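Local coordinates for secreted protein (PDB 5LQI) that acts as a copper-radical oxidase of the galactose oxidase type, GlxA, captured here in its copper-free form, at residues Pro80-Cys85 with Gly100-Tyr105. The protein carries 1 engineered substitution. Residues are numbered along the deposited sequence; the frame is centred on the assembly and turned at random. Where two conformers were deposited one is given.
Sequences PSDLFC and GGTKRY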
ATOM      1  N   PRO A  80     -16.851  -8.972  -7.814  1.00 31.07           N
ATOM      2  CA  PRO A  80     -17.404  -8.674  -9.189  1.00 31.21           C
ATOM      3  C   PRO A  80     -16.379  -8.307 -10.228  1.00 30.41           C
ATOM      4  O   PRO A  80     -16.718  -8.157 -11.405  1.00 30.59           O
ATOM      5  CB  PRO A  80     -18.298  -7.443  -8.926  1.00 31.52           C
ATOM      6  CG  PRO A  80     -17.603  -6.735  -7.756  1.00 31.47           C
ATOM      7  CD  PRO A  80     -17.142  -7.875  -6.864  1.00 30.69           C
ATOM      8  N   SER A  81     -15.137  -8.131  -9.795  1.00 27.92           N
ATOM      9  CA  SER A  81     -14.077  -7.634 -10.601  1.00 27.12           C
ATOM     10  C   SER A  81     -12.739  -8.194 -10.117  1.00 25.05           C
ATOM     11  O   SER A  81     -12.660  -8.695  -9.015  1.00 24.41           O
ATOM     12  CB  SER A  81     -14.022  -6.138 -10.413  1.00 27.90           C
ATOM     13  OG  SER A  81     -13.743  -5.605 -11.629  1.00 29.71           O
ATOM     14  N   ASP A  82     -11.708  -8.110 -10.927  1.00 23.78           N
ATOM     15  CA  ASP A  82     -10.400  -8.501 -10.449  1.00 23.92           C
ATOM     16  C   ASP A  82      -9.740  -7.377  -9.596  1.00 22.91           C
ATOM     17  O   ASP A  82      -8.903  -6.596 -10.056  1.00 22.58           O
ATOM     18  CB  ASP A  82      -9.455  -9.025 -11.497  1.00 24.07           C
ATOM     19  CG  ASP A  82      -8.202  -9.678 -10.859  1.00 24.90           C
ATOM     20  OD1 ASP A  82      -8.053  -9.579  -9.600  1.00 24.70           O
ATOM     21  OD2 ASP A  82      -7.395 -10.295 -11.573  1.00 24.68           O
ATOM     22  N   LEU A  83     -10.052  -7.439  -8.316  1.00 23.18           N
ATOM     23  CA  LEU A  83      -9.554  -6.482  -7.306  1.00 22.73           C
ATOM     24  C   LEU A  83      -8.137  -6.633  -6.752  1.00 22.71           C
ATOM     25  O   LEU A  83      -7.774  -5.888  -5.821  1.00 22.14           O
ATOM     26  CB  LEU A  83     -10.532  -6.477  -6.123  1.00 22.36           C
ATOM     27  CG  LEU A  83     -11.991  -6.150  -6.455  1.00 22.75           C
ATOM     28  CD1 LEU A  83     -12.851  -6.184  -5.183  1.00 22.50           C
ATOM     29  CD2 LEU A  83     -12.093  -4.818  -7.197  1.00 22.60           C
ATOM     30  N   PHE A  84      -7.263  -7.476  -7.326  0.50 22.99           N
ATOM     31  CA  PHE A  84      -5.931  -7.775  -6.708  0.50 23.53           C
ATOM     32  C   PHE A  84      -4.885  -6.643  -6.454  0.50 23.06           C
ATOM     33  O   PHE A  84      -4.102  -6.759  -5.504  0.50 22.94           O
ATOM     34  CB  PHE A  84      -5.286  -9.009  -7.373  0.50 24.29           C
ATOM     35  CG  PHE A  84      -4.029  -8.760  -8.114  0.50 24.66           C
ATOM     36  CD1 PHE A  84      -2.886  -8.310  -7.469  0.50 24.53           C
ATOM     37  CD2 PHE A  84      -3.957  -9.088  -9.453  0.50 25.27           C
ATOM     38  CE1 PHE A  84      -1.710  -8.127  -8.168  0.50 25.01           C
ATOM     39  CE2 PHE A  84      -2.782  -8.906 -10.175  0.50 25.82           C
ATOM     40  CZ  PHE A  84      -1.653  -8.405  -9.531  0.50 25.66           C
ATOM     41  N   CYS A  85      -4.929  -5.554  -7.214  1.00 22.82           N
ATOM     42  CA  CYS A  85      -4.383  -4.231  -7.464  1.00 21.97           C
ATOM     43  C   CYS A  85      -5.374  -3.056  -7.566  1.00 19.31           C
ATOM     44  O   CYS A  85      -5.163  -2.047  -8.240  1.00 17.71           O
ATOM     45  CB  CYS A  85      -3.275  -4.263  -8.498  1.00 24.54           C
ATOM     46  SG  CYS A  85      -3.622  -4.896 -10.095  1.00 30.50           S
ATOM     47  N   GLY A 100     -10.566   0.309  -9.249  1.00 15.78           N
ATOM     48  CA  GLY A 100      -9.436  -0.048 -10.098  1.00 15.90           C
ATOM     49  C   GLY A 100      -9.234  -1.530  -9.975  1.00 16.11           C
ATOM     50  O   GLY A 100     -10.102  -2.229  -9.411  1.00 16.71           O
ATOM     51  N   GLY A 101      -8.145  -2.023 -10.493  1.00 15.88           N
ATOM     52  CA  GLY A 101      -7.868  -3.439 -10.585  1.00 16.26           C
ATOM     53  C   GLY A 101      -7.207  -3.716 -11.937  1.00 16.76           C
ATOM     54  O   GLY A 101      -6.727  -2.789 -12.597  1.00 16.42           O
ATOM     55  N   THR A 102      -7.237  -4.979 -12.346  1.00 18.01           N
ATOM     56  CA  THR A 102      -6.655  -5.408 -13.595  1.00 19.48           C
ATOM     57  C   THR A 102      -7.614  -6.223 -14.491  1.00 20.34           C
ATOM     58  O   THR A 102      -8.490  -6.928 -14.007  1.00 19.50           O
ATOM     59  CB  THR A 102      -5.391  -6.217 -13.350  1.00 20.25           C
ATOM     60  OG1 THR A 102      -4.741  -6.446 -14.601  1.00 22.14           O
ATOM     61  CG2 THR A 102      -5.674  -7.507 -12.652  1.00 20.54           C
ATOM     62  N   LYS A 103      -7.366  -6.115 -15.790  1.00 21.59           N
ATOM     63  CA  LYS A 103      -7.943  -6.982 -16.800  1.00 23.54           C
ATOM     64  C   LYS A 103      -7.269  -8.307 -16.737  1.00 24.01           C
ATOM     65  O   LYS A 103      -6.188  -8.468 -16.112  1.00 21.90           O
ATOM     66  CB  LYS A 103      -7.655  -6.419 -18.217  1.00 24.89           C
ATOM     67  CG  LYS A 103      -8.524  -5.259 -18.630  1.00 26.03           C
ATOM     68  CD  LYS A 103      -7.829  -4.443 -19.730  1.00 26.98           C
ATOM     69  CE  LYS A 103      -8.317  -4.639 -21.125  0.50 27.39           C
ATOM     70  NZ  LYS A 103      -7.532  -3.655 -21.962  0.50 27.19           N
ATOM     71  N   ARG A 104      -7.868  -9.259 -17.444  1.00 25.73           N
ATOM     72  CA  ARG A 104      -7.280 -10.588 -17.545  1.00 28.54           C
ATOM     73  C   ARG A 104      -5.839 -10.432 -17.995  1.00 29.54           C
ATOM     74  O   ARG A 104      -5.544  -9.585 -18.821  1.00 30.70           O
ATOM     75  CB  ARG A 104      -8.121 -11.508 -18.443  1.00 30.41           C
ATOM     76  CG  ARG A 104      -7.446 -12.792 -18.908  1.00 32.02           C
ATOM     77  CD  ARG A 104      -8.481 -13.595 -19.690  1.00 34.11           C
ATOM     78  NE  ARG A 104      -7.951 -14.839 -20.275  1.00 35.57           N
ATOM     79  CZ  ARG A 104      -8.647 -15.970 -20.462  0.50 37.03           C
ATOM     80  NH1 ARG A 104      -9.928 -16.075 -20.111  0.50 37.87           N
ATOM     81  NH2 ARG A 104      -8.055 -17.035 -20.993  0.50 37.99           N
ATOM     82  N   TYR A 105      -4.910 -11.138 -17.379  1.00 30.63           N
ATOM     83  CA  TYR A 105      -3.508 -10.923 -17.746  1.00 32.81           C
ATOM     84  C   TYR A 105      -2.968 -12.228 -18.289  1.00 39.21           C
ATOM     85  O   TYR A 105      -3.116 -13.258 -17.612  1.00 45.02           O
ATOM     86  CB  TYR A 105      -2.648 -10.416 -16.569  1.00 29.84           C
ATOM     87  CG  TYR A 105      -2.920 -11.027 -15.223  1.00 28.38           C
ATOM     88  CD1 TYR A 105      -3.871 -10.493 -14.404  1.00 26.81           C
ATOM     89  CD2 TYR A 105      -2.175 -12.103 -14.743  1.00 27.83           C
ATOM     90  CE1 TYR A 105      -4.102 -11.022 -13.165  1.00 26.80           C
ATOM     91  CE2 TYR A 105      -2.391 -12.623 -13.486  1.00 26.98           C
ATOM     92  CZ  TYR A 105      -3.356 -12.081 -12.721  1.00 26.47           C
ATOM     93  OH  TYR A 105      -3.654 -12.567 -11.535  1.00 26.02           O
TER
HETATM   94  O   HOH W   1     -11.009  -7.536 -14.268  1.00 31.68           O
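The rings of F84 and Y105 meet obliquely, planes 71° apart, with F84 CE2 3.9 Å from Y105 CE1, which sits at the edge of the phenylalanine ring. F84 is given in one of two conformers, so its ring contacts are less certain; here C85 SG lies over the centre of one face, 4.0 Å above the plane. At the edge of the Y105 ring comes the carboxylate of D82, OD2 3.7 Å from CE1, and F225 packs edge-to-face with both rings. S50 OG hydrogen-bonds to both D82 OD2 and Y105 OH. T102 fills the middle: OG1 anti to the backbone N (chi1 -171°) leaves CG2 beside D82 OD2, while CB reaches C85 SG at 3.9 Å. Both loops lie at one end of the hairpin of strands 87-90 and 96-99, the inner pair of a four-stranded propeller blade. C85, touching Y253, probably corresponds to the cysteine that galactose oxidases link to a tyrosine. Backbones join where T102 N donates to D82 O, 3.3 Å away and in the carbonyl plane. G101 has to be glycine: a CB would strike D82 O and, at these backbone angles, the preceding carbonyl O. D82 suits an Asx turn, OD1 accepting from F84 N at 3.2 Å from above the carboxylate plane. An alanine at D82 would be likely to leave F84 N and S50 OG without these acceptors and the Asx turn unfastened.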